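Aminotransferase (Bacillus subtilis, PDB 6L1O) transfers amino groups with pyridoxal 5'-phosphate as cofactor, in the pathway that makes the dipeptide antibiotic bacilysin. Local coordinates at residues Pro5-Val8 and Ile9-Leu12; Phe334-Ser337 and His338-Ser341; Leu147-Glu150 and Asn151-Pro155; Arg378-Val381 and Thr382-Lys386. All coordinates share one frame; numbering follows the deposited sequence.

Contact 1 (Pro5-Val8 and Ile9-Leu12); sequences PSDV and IKTL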
ATOM      1  N   PRO B   5     -15.520   8.906 -11.725  1.00 29.69           N
ATOM      2  CA  PRO B   5     -14.830   7.708 -11.231  1.00 30.73           C
ATOM      3  C   PRO B   5     -14.807   6.569 -12.253  1.00 33.18           C
ATOM      4  O   PRO B   5     -15.710   6.440 -13.072  1.00 28.17           O
ATOM      5  CB  PRO B   5     -15.641   7.311  -9.983  1.00 29.72           C
ATOM      6  CG  PRO B   5     -16.344   8.541  -9.578  1.00 27.71           C
ATOM      7  CD  PRO B   5     -16.596   9.346 -10.816  1.00 29.39           C
ATOM      8  N   SER B   6     -13.772   5.746 -12.207  1.00 27.09           N
ATOM      9  CA  SER B   6     -13.683   4.591 -13.073  1.00 29.07           C
ATOM     10  C   SER B   6     -14.721   3.503 -12.705  1.00 25.94           C
ATOM     11  O   SER B   6     -15.382   3.557 -11.669  1.00 28.14           O
ATOM     12  CB  SER B   6     -12.277   3.984 -12.975  1.00 26.63           C
ATOM     13  OG  SER B   6     -12.150   3.304 -11.742  1.00 24.44           O
ATOM     14  N   ASP B   7     -14.856   2.548 -13.591  1.00 27.70           N
ATOM     15  CA  ASP B   7     -15.769   1.423 -13.427  1.00 29.17           C
ATOM     16  C   ASP B   7     -15.420   0.525 -12.229  1.00 29.99           C
ATOM     17  O   ASP B   7     -16.309   0.053 -11.553  1.00 28.40           O
ATOM     18  CB  ASP B   7     -15.822   0.615 -14.720  1.00 29.32           C
ATOM     19  CG  ASP B   7     -16.590   1.336 -15.839  1.00 34.45           C
ATOM     20  OD1 ASP B   7     -17.187   2.434 -15.595  1.00 30.98           O
ATOM     21  OD2 ASP B   7     -16.564   0.809 -16.994  1.00 41.54           O
ATOM     22  N   VAL B   8     -14.126   0.348 -11.955  1.00 27.62           N
ATOM     23  CA  VAL B   8     -13.660  -0.347 -10.770  1.00 27.02           C
ATOM     24  C   VAL B   8     -14.213   0.307  -9.522  1.00 26.70           C
ATOM     25  O   VAL B   8     -14.662  -0.397  -8.586  1.00 38.30           O
ATOM     26  CB  VAL B   8     -12.100  -0.404 -10.735  1.00 31.32           C
ATOM     27  CG1 VAL B   8     -11.529  -0.553  -9.327  1.00 32.86           C
ATOM     28  CG2 VAL B   8     -11.608  -1.553 -11.605  1.00 34.15           C
ATOM     29  N   ILE B   9     -14.221   1.624  -9.472  1.00 25.41           N
ATOM     30  CA  ILE B   9     -14.809   2.333  -8.338  1.00 27.58           C
ATOM     31  C   ILE B   9     -16.361   2.133  -8.279  1.00 29.28           C
ATOM     32  O   ILE B   9     -16.945   1.914  -7.208  1.00 27.36           O
ATOM     33  CB  ILE B   9     -14.487   3.841  -8.386  1.00 28.67           C
ATOM     34  CG1 ILE B   9     -12.964   4.075  -8.312  1.00 30.13           C
ATOM     35  CG2 ILE B   9     -15.142   4.572  -7.237  1.00 30.98           C
ATOM     36  CD1 ILE B   9     -12.253   3.438  -7.127  1.00 27.79           C
ATOM     37  N   LYS B  10     -17.012   2.256  -9.416  1.00 28.11           N
ATOM     38  CA  LYS B  10     -18.469   2.158  -9.472  1.00 30.50           C
ATOM     39  C   LYS B  10     -18.975   0.767  -9.047  1.00 30.08           C
ATOM     40  O   LYS B  10     -20.067   0.643  -8.475  1.00 32.03           O
ATOM     41  CB  LYS B  10     -18.980   2.456 -10.882  1.00 31.86           C
ATOM     42  CG  LYS B  10     -18.888   3.891 -11.308  1.00 31.72           C
ATOM     43  CD  LYS B  10     -19.514   4.031 -12.713  1.00 32.76           C
ATOM     44  CE  LYS B  10     -19.191   5.373 -13.338  1.00 35.58           C
ATOM     45  NZ  LYS B  10     -19.358   6.501 -12.360  1.00 39.16           N
ATOM     46  N   THR B  11     -18.201  -0.262  -9.360  1.00 28.75           N
ATOM     47  CA  THR B  11     -18.578  -1.648  -9.059  1.00 29.29           C
ATOM     48  C   THR B  11     -18.052  -2.133  -7.709  1.00 30.28           C
ATOM     49  O   THR B  11     -18.252  -3.268  -7.380  1.00 33.33           O
ATOM     50  CB  THR B  11     -18.055  -2.630 -10.127  1.00 31.81           C
ATOM     51  OG1 THR B  11     -16.630  -2.628 -10.150  1.00 33.01           O
ATOM     52  CG2 THR B  11     -18.564  -2.285 -11.531  1.00 32.29           C
ATOM     53  N   LEU B  12     -17.333  -1.300  -6.939  1.00 27.64           N
ATOM     54  CA  LEU B  12     -16.799  -1.732  -5.659  1.00 29.26           C
ATOM     55  C   LEU B  12     -17.925  -2.318  -4.799  1.00 31.30           C
ATOM     56  O   LEU B  12     -19.000  -1.729  -4.728  1.00 36.11           O
ATOM     57  CB  LEU B  12     -16.136  -0.558  -4.919  1.00 30.81           C
ATOM     58  CG  LEU B  12     -14.732  -0.124  -5.396  1.00 30.17           C
ATOM     59  CD1 LEU B  12     -14.260   1.108  -4.632  1.00 31.52           C
ATOM     60  CD2 LEU B  12     -13.718  -1.230  -5.274  1.00 30.72           C
TER
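The short N-terminal helix 7-10 makes a single turn here, with Ser-6 at its N-cap position and Pro-5 and Ile-9 packed side by side at its start. Two backbone bonds set the turn. Lys-10 N gives its proton to Ser-6 O at 3.1 Å, and Thr-11 N to Asp-7 O at 2.9 Å. Asp-7 O is gripped a second time by Thr-11 OG1 at 3.0 Å. That hydroxyl lies between the backbone N and carbonyl carbon of its own residue (chi1 63°), which folds it back over the turn, and it reaches the oxygen from the opposite face of the carbonyl plane to Thr-11 N. On the apolar flank, Ile-9 puts CG2 against Pro-5 CB at 3.9 Å while its CG1 branch lies 3.6 Å from Ser-6 OG. This flank faces the second subunit: Ser-6 OG is hydrogen-bonded to Gln-112 O of that subunit, whose Ala-260 and Cys-113 meet Pro-5 and Ile-9. The turn is therefore part of the dimer interface. On the solvent side Lys-10 runs back along the chain, and its NZ stays 5.6 Å from Asp-7 OD1, too far for a salt bridge; the ammonium end bends at its last torsion toward the start of the segment, where CE comes within 3.7 Å of Pro-5 O.

Contact 2 (Phe334-Ser337 and His338-Ser341); sequences FETS and HQFS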
ATOM      1  N   PHE B 334     -35.906 -15.259  15.817  1.00 36.13           N
ATOM      2  CA  PHE B 334     -35.425 -14.305  14.831  1.00 29.96           C
ATOM      3  C   PHE B 334     -35.184 -15.073  13.535  1.00 29.57           C
ATOM      4  O   PHE B 334     -34.655 -16.212  13.535  1.00 32.76           O
ATOM      5  CB  PHE B 334     -34.099 -13.640  15.291  1.00 30.27           C
ATOM      6  CG  PHE B 334     -34.262 -12.730  16.460  1.00 28.58           C
ATOM      7  CD1 PHE B 334     -34.360 -11.384  16.281  1.00 26.05           C
ATOM      8  CD2 PHE B 334     -34.340 -13.243  17.740  1.00 31.38           C
ATOM      9  CE1 PHE B 334     -34.543 -10.534  17.354  1.00 31.56           C
ATOM     10  CE2 PHE B 334     -34.521 -12.397  18.834  1.00 32.21           C
ATOM     11  CZ  PHE B 334     -34.623 -11.043  18.637  1.00 28.85           C
ATOM     12  N   GLU B 335     -35.540 -14.456  12.432  1.00 30.13           N
ATOM     13  CA  GLU B 335     -35.349 -15.109  11.126  1.00 31.95           C
ATOM     14  C   GLU B 335     -33.911 -14.975  10.565  1.00 30.39           C
ATOM     15  O   GLU B 335     -33.384 -15.946  10.019  1.00 29.66           O
ATOM     16  CB  GLU B 335     -36.367 -14.559  10.127  1.00 33.67           C
ATOM     17  CG  GLU B 335     -37.801 -15.081  10.381  1.00 32.13           C
ATOM     18  CD  GLU B 335     -37.977 -16.557  10.024  1.00 35.49           C
ATOM     19  OE1 GLU B 335     -37.015 -17.217   9.525  1.00 34.40           O
ATOM     20  OE2 GLU B 335     -39.096 -17.074  10.230  1.00 33.99           O
ATOM     21  N   THR B 336     -33.306 -13.798  10.692  1.00 26.96           N
ATOM     22  CA  THR B 336     -31.954 -13.589  10.205  1.00 26.69           C
ATOM     23  C   THR B 336     -31.033 -12.928  11.212  1.00 24.92           C
ATOM     24  O   THR B 336     -31.482 -12.312  12.143  1.00 28.12           O
ATOM     25  CB  THR B 336     -31.884 -12.725   8.954  1.00 28.42           C
ATOM     26  OG1 THR B 336     -32.169 -11.368   9.309  1.00 32.20           O
ATOM     27  CG2 THR B 336     -32.820 -13.257   7.853  1.00 30.89           C
ATOM     28  N   SER B 337     -29.733 -12.999  10.922  1.00 22.81           N
ATOM     29  CA  SER B 337     -28.708 -12.467  11.801  1.00 22.83           C
ATOM     30  C   SER B 337     -28.744 -10.977  11.867  1.00 22.23           C
ATOM     31  O   SER B 337     -28.484 -10.412  12.935  1.00 20.94           O
ATOM     32  CB  SER B 337     -27.328 -12.996  11.361  1.00 22.66           C
ATOM     33  OG  SER B 337     -27.010 -12.519  10.046  1.00 22.49           O
ATOM     34  N   HIS B 338     -29.056 -10.310  10.751  1.00 22.50           N
ATOM     35  CA  HIS B 338     -29.102  -8.838  10.716  1.00 24.98           C
ATOM     36  C   HIS B 338     -30.218  -8.325  11.624  1.00 23.16           C
ATOM     37  O   HIS B 338     -30.061  -7.301  12.245  1.00 24.46           O
ATOM     38  CB  HIS B 338     -29.281  -8.265   9.299  1.00 29.63           C
ATOM     39  CG  HIS B 338     -28.002  -7.856   8.625  1.00 36.50           C
ATOM     40  ND1 HIS B 338     -27.535  -8.468   7.471  1.00 41.69           N
ATOM     41  CD2 HIS B 338     -27.087  -6.901   8.932  1.00 40.89           C
ATOM     42  CE1 HIS B 338     -26.395  -7.901   7.093  1.00 37.60           C
ATOM     43  NE2 HIS B 338     -26.090  -6.962   7.974  1.00 40.52           N
ATOM     44  N   GLN B 339     -31.318  -9.069  11.690  1.00 23.26           N
ATOM     45  CA  GLN B 339     -32.472  -8.726  12.531  1.00 24.92           C
ATOM     46  C   GLN B 339     -32.094  -8.878  14.059  1.00 27.92           C
ATOM     47  O   GLN B 339     -32.420  -8.024  14.911  1.00 24.38           O
ATOM     48  CB  GLN B 339     -33.608  -9.674  12.147  1.00 28.59           C
ATOM     49  CG  GLN B 339     -34.888  -9.510  12.883  1.00 34.46           C
ATOM     50  CD  GLN B 339     -35.932 -10.492  12.382  1.00 43.92           C
ATOM     51  OE1 GLN B 339     -35.815 -11.030  11.249  1.00 42.35           O
ATOM     52  NE2 GLN B 339     -36.982 -10.727  13.211  1.00 42.72           N
ATOM     53  N   PHE B 340     -31.428  -9.974  14.374  1.00 24.23           N
ATOM     54  CA  PHE B 340     -30.944 -10.220  15.755  1.00 24.03           C
ATOM     55  C   PHE B 340     -29.867  -9.214  16.196  1.00 24.16           C
ATOM     56  O   PHE B 340     -29.986  -8.639  17.290  1.00 25.56           O
ATOM     57  CB  PHE B 340     -30.410 -11.621  15.880  1.00 24.12           C
ATOM     58  CG  PHE B 340     -29.908 -11.963  17.260  1.00 23.17           C
ATOM     59  CD1 PHE B 340     -30.760 -11.892  18.353  1.00 25.49           C
ATOM     60  CD2 PHE B 340     -28.609 -12.372  17.448  1.00 23.27           C
ATOM     61  CE1 PHE B 340     -30.293 -12.206  19.616  1.00 26.54           C
ATOM     62  CE2 PHE B 340     -28.133 -12.705  18.695  1.00 23.27           C
ATOM     63  CZ  PHE B 340     -28.985 -12.620  19.784  1.00 26.10           C
ATOM     64  N   SER B 341     -28.868  -8.973  15.348  1.00 24.52           N
ATOM     65  CA  SER B 341     -27.804  -7.992  15.670  1.00 24.24           C
ATOM     66  C   SER B 341     -28.376  -6.599  15.780  1.00 22.85           C
ATOM     67  O   SER B 341     -28.014  -5.829  16.647  1.00 24.67           O
ATOM     68  CB  SER B 341     -26.615  -8.067  14.724  1.00 25.51           C
ATOM     69  OG  SER B 341     -26.930  -7.747  13.369  1.00 28.81           O
TER
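Ser-341 N and Ser-337 O form the shortest bond here, 2.8 Å and nearly straight at 171°, in the first turn of helix 337-348. Just before it Phe-340 N donates to Thr-336 O at 3.2 Å, in the carbonyl plane. Thr-336 is the N-cap: its OG1 takes a proton from Gln-339 N in a weak capping bond of 3.4 Å, and the same N-H also makes a weak bond to Thr-336 O. Further out, Phe-340 and Phe-334 form a T-shaped pair with centroids 5.1 Å apart and planes at 68°. With chi1 at -179° the Phe-340 ring swings away from the backbone N, which carries its CD1 edge over the centre of the Phe-334 face. Gln-339, stretched out beyond CG, passes the rim of the same ring, with CG 3.9 Å from Phe-334 CD1 and near its plane. Tyr-343 adds another edge-to-face ring to Phe-334. Beyond the cap, Glu-356 OE2 accepts from both Ser-337 OG and His-338 N. A carboxylate at the amino end of a helix would probably be favoured in its charged form, so the helix start is served by neutral oxygens of Thr-336, partly through weak bonds, and by a probably charged carboxylate.

Contact 3 (Leu147-Glu150 and Asn151-Pro155); sequences LYEE and NGYLP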
ATOM      1  N   LEU B 147     -19.338 -23.921   3.614  1.00 20.85           N
ATOM      2  CA  LEU B 147     -18.738 -24.545   4.809  1.00 19.29           C
ATOM      3  C   LEU B 147     -19.877 -24.883   5.752  1.00 20.49           C
ATOM      4  O   LEU B 147     -20.555 -23.989   6.286  1.00 18.08           O
ATOM      5  CB  LEU B 147     -17.711 -23.619   5.465  1.00 19.34           C
ATOM      6  CG  LEU B 147     -16.661 -22.924   4.609  1.00 19.20           C
ATOM      7  CD1 LEU B 147     -15.700 -22.095   5.456  1.00 17.74           C
ATOM      8  CD2 LEU B 147     -15.925 -23.905   3.717  1.00 21.03           C
ATOM      9  N   TYR B 148     -20.122 -26.181   5.948  1.00 19.48           N
ATOM     10  CA  TYR B 148     -21.173 -26.603   6.836  1.00 22.82           C
ATOM     11  C   TYR B 148     -20.589 -27.151   8.140  1.00 21.67           C
ATOM     12  O   TYR B 148     -19.533 -27.831   8.117  1.00 21.31           O
ATOM     13  CB  TYR B 148     -22.038 -27.682   6.153  1.00 24.32           C
ATOM     14  CG  TYR B 148     -22.722 -27.195   4.910  1.00 23.11           C
ATOM     15  CD1 TYR B 148     -23.670 -26.180   4.978  1.00 25.74           C
ATOM     16  CD2 TYR B 148     -22.457 -27.760   3.692  1.00 26.77           C
ATOM     17  CE1 TYR B 148     -24.321 -25.722   3.834  1.00 27.47           C
ATOM     18  CE2 TYR B 148     -23.110 -27.332   2.536  1.00 27.50           C
ATOM     19  CZ  TYR B 148     -24.044 -26.321   2.621  1.00 28.49           C
ATOM     20  OH  TYR B 148     -24.656 -25.861   1.486  1.00 32.34           O
ATOM     21  N   GLU B 149     -21.292 -26.915   9.239  1.00 22.59           N
ATOM     22  CA  GLU B 149     -20.871 -27.413  10.557  1.00 26.07           C
ATOM     23  C   GLU B 149     -20.667 -28.940  10.559  1.00 25.96           C
ATOM     24  O   GLU B 149     -19.731 -29.457  11.180  1.00 26.92           O
ATOM     25  CB  GLU B 149     -21.888 -27.060  11.616  1.00 28.43           C
ATOM     26  CG  GLU B 149     -21.522 -27.585  13.012  1.00 31.41           C
ATOM     27  CD  GLU B 149     -22.328 -26.933  14.116  1.00 41.10           C
ATOM     28  OE1 GLU B 149     -23.388 -26.348  13.809  1.00 46.29           O
ATOM     29  OE2 GLU B 149     -21.910 -27.018  15.297  1.00 49.39           O
ATOM     30  N   GLU B 150     -21.520 -29.643   9.815  1.00 28.04           N
ATOM     31  CA  GLU B 150     -21.426 -31.108   9.683  1.00 29.81           C
ATOM     32  C   GLU B 150     -20.086 -31.547   9.111  1.00 25.60           C
ATOM     33  O   GLU B 150     -19.586 -32.622   9.432  1.00 27.55           O
ATOM     34  CB  GLU B 150     -22.570 -31.614   8.791  1.00 34.71           C
ATOM     35  CG  GLU B 150     -23.954 -31.464   9.393  1.00 38.06           C
ATOM     36  CD  GLU B 150     -24.678 -30.144   9.077  1.00 49.47           C
ATOM     37  OE1 GLU B 150     -24.030 -29.067   8.792  1.00 42.01           O
ATOM     38  OE2 GLU B 150     -25.926 -30.193   9.153  1.00 46.94           O
ATOM     39  N   ASN B 151     -19.506 -30.738   8.237  1.00 26.34           N
ATOM     40  CA  ASN B 151     -18.155 -31.024   7.703  1.00 25.19           C
ATOM     41  C   ASN B 151     -17.037 -30.289   8.449  1.00 22.93           C
ATOM     42  O   ASN B 151     -15.948 -30.193   7.940  1.00 19.01           O
ATOM     43  CB  ASN B 151     -18.058 -30.653   6.222  1.00 26.29           C
ATOM     44  CG  ASN B 151     -19.152 -31.253   5.406  1.00 29.02           C
ATOM     45  OD1 ASN B 151     -19.602 -32.362   5.681  1.00 31.83           O
ATOM     46  ND2 ASN B 151     -19.567 -30.556   4.382  1.00 30.44           N
ATOM     47  N   GLY B 152     -17.316 -29.814   9.669  1.00 23.95           N
ATOM     48  CA  GLY B 152     -16.280 -29.119  10.469  1.00 25.09           C
ATOM     49  C   GLY B 152     -15.885 -27.819   9.779  1.00 22.64           C
ATOM     50  O   GLY B 152     -14.816 -27.308   9.963  1.00 21.55           O
ATOM     51  N   TYR B 153     -16.784 -27.301   8.948  1.00 22.87           N
ATOM     52  CA  TYR B 153     -16.592 -26.064   8.258  1.00 23.15           C
ATOM     53  C   TYR B 153     -15.409 -26.116   7.321  1.00 22.36           C
ATOM     54  O   TYR B 153     -14.798 -25.105   7.026  1.00 21.71           O
ATOM     55  CB  TYR B 153     -16.498 -24.915   9.273  1.00 22.86           C
ATOM     56  CG  TYR B 153     -17.754 -24.655  10.037  1.00 21.22           C
ATOM     57  CD1 TYR B 153     -18.859 -24.081   9.432  1.00 22.17           C
ATOM     58  CD2 TYR B 153     -17.793 -24.839  11.406  1.00 23.49           C
ATOM     59  CE1 TYR B 153     -19.995 -23.753  10.163  1.00 22.71           C
ATOM     60  CE2 TYR B 153     -18.926 -24.535  12.132  1.00 26.60           C
ATOM     61  CZ  TYR B 153     -20.020 -23.995  11.499  1.00 24.50           C
ATOM     62  OH  TYR B 153     -21.125 -23.683  12.254  1.00 33.21           O
ATOM     63  N   LEU B 154     -15.095 -27.327   6.823  1.00 22.48           N
ATOM     64  CA  LEU B 154     -14.153 -27.512   5.745  1.00 21.35           C
ATOM     65  C   LEU B 154     -14.925 -27.749   4.407  1.00 24.76           C
ATOM     66  O   LEU B 154     -15.952 -28.415   4.400  1.00 26.22           O
ATOM     67  CB  LEU B 154     -13.297 -28.712   6.056  1.00 20.08           C
ATOM     68  CG  LEU B 154     -12.443 -28.680   7.341  1.00 20.49           C
ATOM     69  CD1 LEU B 154     -11.737 -30.037   7.511  1.00 21.20           C
ATOM     70  CD2 LEU B 154     -11.434 -27.539   7.255  1.00 19.71           C
ATOM     71  N   PRO B 155     -14.437 -27.195   3.292  1.00 21.30           N
ATOM     72  CA  PRO B 155     -15.183 -27.318   2.040  1.00 22.46           C
ATOM     73  C   PRO B 155     -15.064 -28.779   1.527  1.00 25.34           C
ATOM     74  O   PRO B 155     -14.074 -29.453   1.808  1.00 25.33           O
ATOM     75  CB  PRO B 155     -14.429 -26.380   1.104  1.00 23.46           C
ATOM     76  CG  PRO B 155     -13.017 -26.447   1.584  1.00 23.74           C
ATOM     77  CD  PRO B 155     -13.153 -26.512   3.083  1.00 23.66           C
TER
HETATM   78  O   HOH W   1     -18.723 -27.911   4.019  1.00 19.95           O
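Tyr-153 lays its ring over the backbone of Glu-149, and the side chain can be followed outward from CB. Chi1 is -66°, with CG beside its own backbone N and 4.1 Å from Tyr-148 O. CD1 comes to 3.6 Å from Leu-147 O, which lies at the ring edge, and CE1 passes 3.5 Å from Glu-149 N. Glu-149 CA sits over the middle of the face, 3.7 Å from the Tyr-153 ring centroid and only 12° off its normal, a CH-pi contact. At the far end OH rests 3.5 Å from Glu-149 CB, and the extended Glu-149 side chain runs on alongside it. Behind the ring runs a type I' beta turn from Asn-151 to Leu-154, with Gly-152 and Tyr-153, both of positive phi, at its centre. Tyr-148 O accepts from Asn-151 N and from Tyr-153 N, one above each face of its carbonyl plane. A water ties the loop together, accepting from Tyr-148 N and from Asn-151 ND2 at 2.8 Å, and donating to Leu-154 O. The loop leaves strand 141-146, at the border of the seven-stranded sheet within this chain. Tyr-153 meets Trp-327 of strand 325-329 ring to ring, Tyr-175 OH bonds to Tyr-153 O, and Leu-154 and Pro-155 pack on Phe-188 of helix 186-199.

Contact 4 (Arg378-Val381 and Thr382-Lys386); sequences REFV and TRIQK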
ATOM      1  N   ARG B 378     -18.488  -9.021  30.644  1.00 19.83           N
ATOM      2  CA  ARG B 378     -19.519  -9.206  31.634  1.00 20.54           C
ATOM      3  C   ARG B 378     -20.691  -8.294  31.408  1.00 20.76           C
ATOM      4  O   ARG B 378     -21.862  -8.727  31.536  1.00 20.77           O
ATOM      5  CB  ARG B 378     -18.999  -9.037  33.051  1.00 21.45           C
ATOM      6  CG  ARG B 378     -20.049  -9.457  34.109  1.00 27.46           C
ATOM      7  CD  ARG B 378     -19.613  -9.112  35.520  1.00 31.70           C
ATOM      8  NE  ARG B 378     -18.262  -9.610  35.805  1.00 31.15           N
ATOM      9  CZ  ARG B 378     -17.955 -10.829  36.235  1.00 31.21           C
ATOM     10  NH1 ARG B 378     -18.903 -11.735  36.413  1.00 32.85           N
ATOM     11  NH2 ARG B 378     -16.678 -11.138  36.481  1.00 32.66           N
ATOM     12  N   GLU B 379     -20.412  -7.046  31.132  1.00 19.58           N
ATOM     13  CA  GLU B 379     -21.449  -6.032  30.925  1.00 23.16           C
ATOM     14  C   GLU B 379     -22.317  -6.343  29.656  1.00 23.40           C
ATOM     15  O   GLU B 379     -23.526  -6.179  29.676  1.00 21.05           O
ATOM     16  CB  GLU B 379     -20.792  -4.654  30.819  1.00 26.53           C
ATOM     17  CG  GLU B 379     -21.718  -3.461  30.612  1.00 28.36           C
ATOM     18  CD  GLU B 379     -22.713  -3.217  31.723  1.00 34.70           C
ATOM     19  OE1 GLU B 379     -22.529  -3.728  32.862  1.00 37.45           O
ATOM     20  OE2 GLU B 379     -23.711  -2.494  31.428  1.00 39.73           O
ATOM     21  N   PHE B 380     -21.691  -6.901  28.622  1.00 20.33           N
ATOM     22  CA  PHE B 380     -22.415  -7.427  27.446  1.00 21.76           C
ATOM     23  C   PHE B 380     -23.505  -8.428  27.896  1.00 24.65           C
ATOM     24  O   PHE B 380     -24.704  -8.266  27.581  1.00 22.16           O
ATOM     25  CB  PHE B 380     -21.393  -8.107  26.490  1.00 24.00           C
ATOM     26  CG  PHE B 380     -22.005  -8.735  25.285  1.00 22.66           C
ATOM     27  CD1 PHE B 380     -22.188  -7.989  24.111  1.00 23.69           C
ATOM     28  CD2 PHE B 380     -22.377 -10.073  25.294  1.00 25.88           C
ATOM     29  CE1 PHE B 380     -22.738  -8.574  22.981  1.00 26.40           C
ATOM     30  CE2 PHE B 380     -22.920 -10.670  24.159  1.00 27.49           C
ATOM     31  CZ  PHE B 380     -23.095  -9.927  23.010  1.00 24.39           C
ATOM     32  N   VAL B 381     -23.114  -9.380  28.730  1.00 22.23           N
ATOM     33  CA  VAL B 381     -24.068 -10.371  29.212  1.00 26.05           C
ATOM     34  C   VAL B 381     -25.135  -9.739  30.131  1.00 26.14           C
ATOM     35  O   VAL B 381     -26.334 -10.028  29.987  1.00 26.77           O
ATOM     36  CB  VAL B 381     -23.388 -11.522  29.916  1.00 24.31           C
ATOM     37  CG1 VAL B 381     -24.411 -12.423  30.595  1.00 28.69           C
ATOM     38  CG2 VAL B 381     -22.553 -12.316  28.930  1.00 25.64           C
ATOM     39  N   THR B 382     -24.701  -8.865  31.028  1.00 24.46           N
ATOM     40  CA  THR B 382     -25.629  -8.148  31.920  1.00 28.10           C
ATOM     41  C   THR B 382     -26.722  -7.391  31.176  1.00 28.94           C
ATOM     42  O   THR B 382     -27.906  -7.419  31.569  1.00 32.74           O
ATOM     43  CB  THR B 382     -24.890  -7.170  32.833  1.00 30.16           C
ATOM     44  OG1 THR B 382     -24.064  -7.922  33.708  1.00 30.91           O
ATOM     45  CG2 THR B 382     -25.873  -6.301  33.686  1.00 29.23           C
ATOM     46  N   ARG B 383     -26.349  -6.744  30.096  1.00 24.47           N
ATOM     47  CA  ARG B 383     -27.294  -5.959  29.311  1.00 27.84           C
ATOM     48  C   ARG B 383     -28.280  -6.832  28.546  1.00 29.53           C
ATOM     49  O   ARG B 383     -29.470  -6.516  28.479  1.00 29.82           O
ATOM     50  CB  ARG B 383     -26.575  -5.020  28.364  1.00 26.31           C
ATOM     51  CG  ARG B 383     -25.757  -3.951  29.056  1.00 25.11           C
ATOM     52  CD  ARG B 383     -25.097  -3.114  28.027  1.00 26.37           C
ATOM     53  NE  ARG B 383     -24.270  -2.071  28.587  1.00 27.58           N
ATOM     54  CZ  ARG B 383     -23.757  -1.085  27.889  1.00 25.30           C
ATOM     55  NH1 ARG B 383     -23.979  -1.019  26.560  1.00 27.71           N
ATOM     56  NH2 ARG B 383     -22.990  -0.202  28.493  1.00 28.33           N
ATOM     57  N   ILE B 384     -27.788  -7.936  28.002  1.00 26.15           N
ATOM     58  CA  ILE B 384     -28.611  -8.816  27.218  1.00 28.82           C
ATOM     59  C   ILE B 384     -29.604  -9.567  28.099  1.00 30.52           C
ATOM     60  O   ILE B 384     -30.715  -9.898  27.664  1.00 32.34           O
ATOM     61  CB  ILE B 384     -27.745  -9.786  26.391  1.00 27.93           C
ATOM     62  CG1 ILE B 384     -26.995  -9.002  25.308  1.00 27.95           C
ATOM     63  CG2 ILE B 384     -28.577 -10.900  25.758  1.00 27.03           C
ATOM     64  CD1 ILE B 384     -26.191  -9.916  24.340  1.00 30.17           C
ATOM     65  N   GLN B 385     -29.192  -9.870  29.327  1.00 31.11           N
ATOM     66  CA  GLN B 385     -30.066 -10.524  30.272  1.00 31.71           C
ATOM     67  C   GLN B 385     -31.411  -9.802  30.450  1.00 30.18           C
ATOM     68  O   GLN B 385     -32.434 -10.447  30.545  1.00 34.98           O
ATOM     69  CB  GLN B 385     -29.400 -10.651  31.620  1.00 30.01           C
ATOM     70  CG  GLN B 385     -30.024 -11.738  32.459  1.00 33.14           C
ATOM     71  CD  GLN B 385     -29.293 -11.859  33.781  1.00 37.08           C
ATOM     72  OE1 GLN B 385     -29.048 -10.847  34.442  1.00 42.13           O
ATOM     73  NE2 GLN B 385     -28.907 -13.078  34.150  1.00 39.40           N
ATOM     74  N   LYS B 386     -31.382  -8.474  30.457  1.00 30.82           N
ATOM     75  CA  LYS B 386     -32.585  -7.680  30.620  1.00 36.51           C
ATOM     76  C   LYS B 386     -33.587  -7.908  29.483  1.00 40.59           C
ATOM     77  O   LYS B 386     -34.776  -7.704  29.676  1.00 43.89           O
ATOM     78  CB  LYS B 386     -32.232  -6.197  30.751  1.00 37.44           C
ATOM     79  CG  LYS B 386     -31.450  -5.883  32.021  1.00 38.75           C
ATOM     80  CD  LYS B 386     -31.050  -4.425  32.128  1.00 41.91           C
ATOM     81  CE  LYS B 386     -29.988  -4.085  31.090  1.00 48.24           C
ATOM     82  NZ  LYS B 386     -29.389  -2.741  31.268  1.00 53.58           N
TER
HETATM   83  O   HOH W   2     -21.678  -5.936  34.442  1.00 32.24           O
HETATM   84  O   HOH W   3     -22.870   0.120  31.364  1.00 41.91           O
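Glu-379 starts out extended (chi1 -180°) and then bends at chi2 (62°), while Arg-383 runs extended from CG to NE; together these torsions make an i to i+4 salt bridge along helix 374-385. Arg-383 NE donates to Glu-379 OE2 at 2.9 Å, almost straight at 170°, using the anti lone pair of the oxygen. OE2 lies in the guanidinium plane, but the carboxylate stands nearly upright to it, so this is a single-point bridge and not a flat two-bond pairing. A water completes it, donating to Glu-379 OE2 and accepting from Arg-383 NH2 at 2.9 Å. Another water donates to Glu-379 OE1 and lies 3.2 Å from Thr-382 OG1. Arg-383 NH1 in turn bonds to His-33 O, which fixes the guanidinium against the loop before strand 35-36. Routine helical bonds run beneath, such as Gln-385 N to Val-381 O. On the buried flank, beside Leu-37 and Val-350, Ile-384 CD1 lies over the Phe-380 face in a CH-pi contact. The methyl is offset toward the rim of the ring, and the fit is tight: Ile-384 CD1 is 3.4 Å from Phe-380 CE2.

All four are local and partly buried, but their surroundings differ. Contact 1 alone faces another chain and belongs to the dimer interface; the other three touch no second subunit. Contacts 2 and 4 lie closest, nearest atoms about 6 Å apart: the first starts a helix through a cap and a ring pair, the second lies on a later helix, with ion pair and waters on one flank and apolar packing on the other. Contact 3 is a loop with a tight turn, its ring set on backbone atoms. It meets strand 325-329 through Trp-327, and contact 2 the loop just after it through Ile-330 and Pro-331, though their nearest atoms remain about 12 Å apart. Only contact 4 carries a salt bridge.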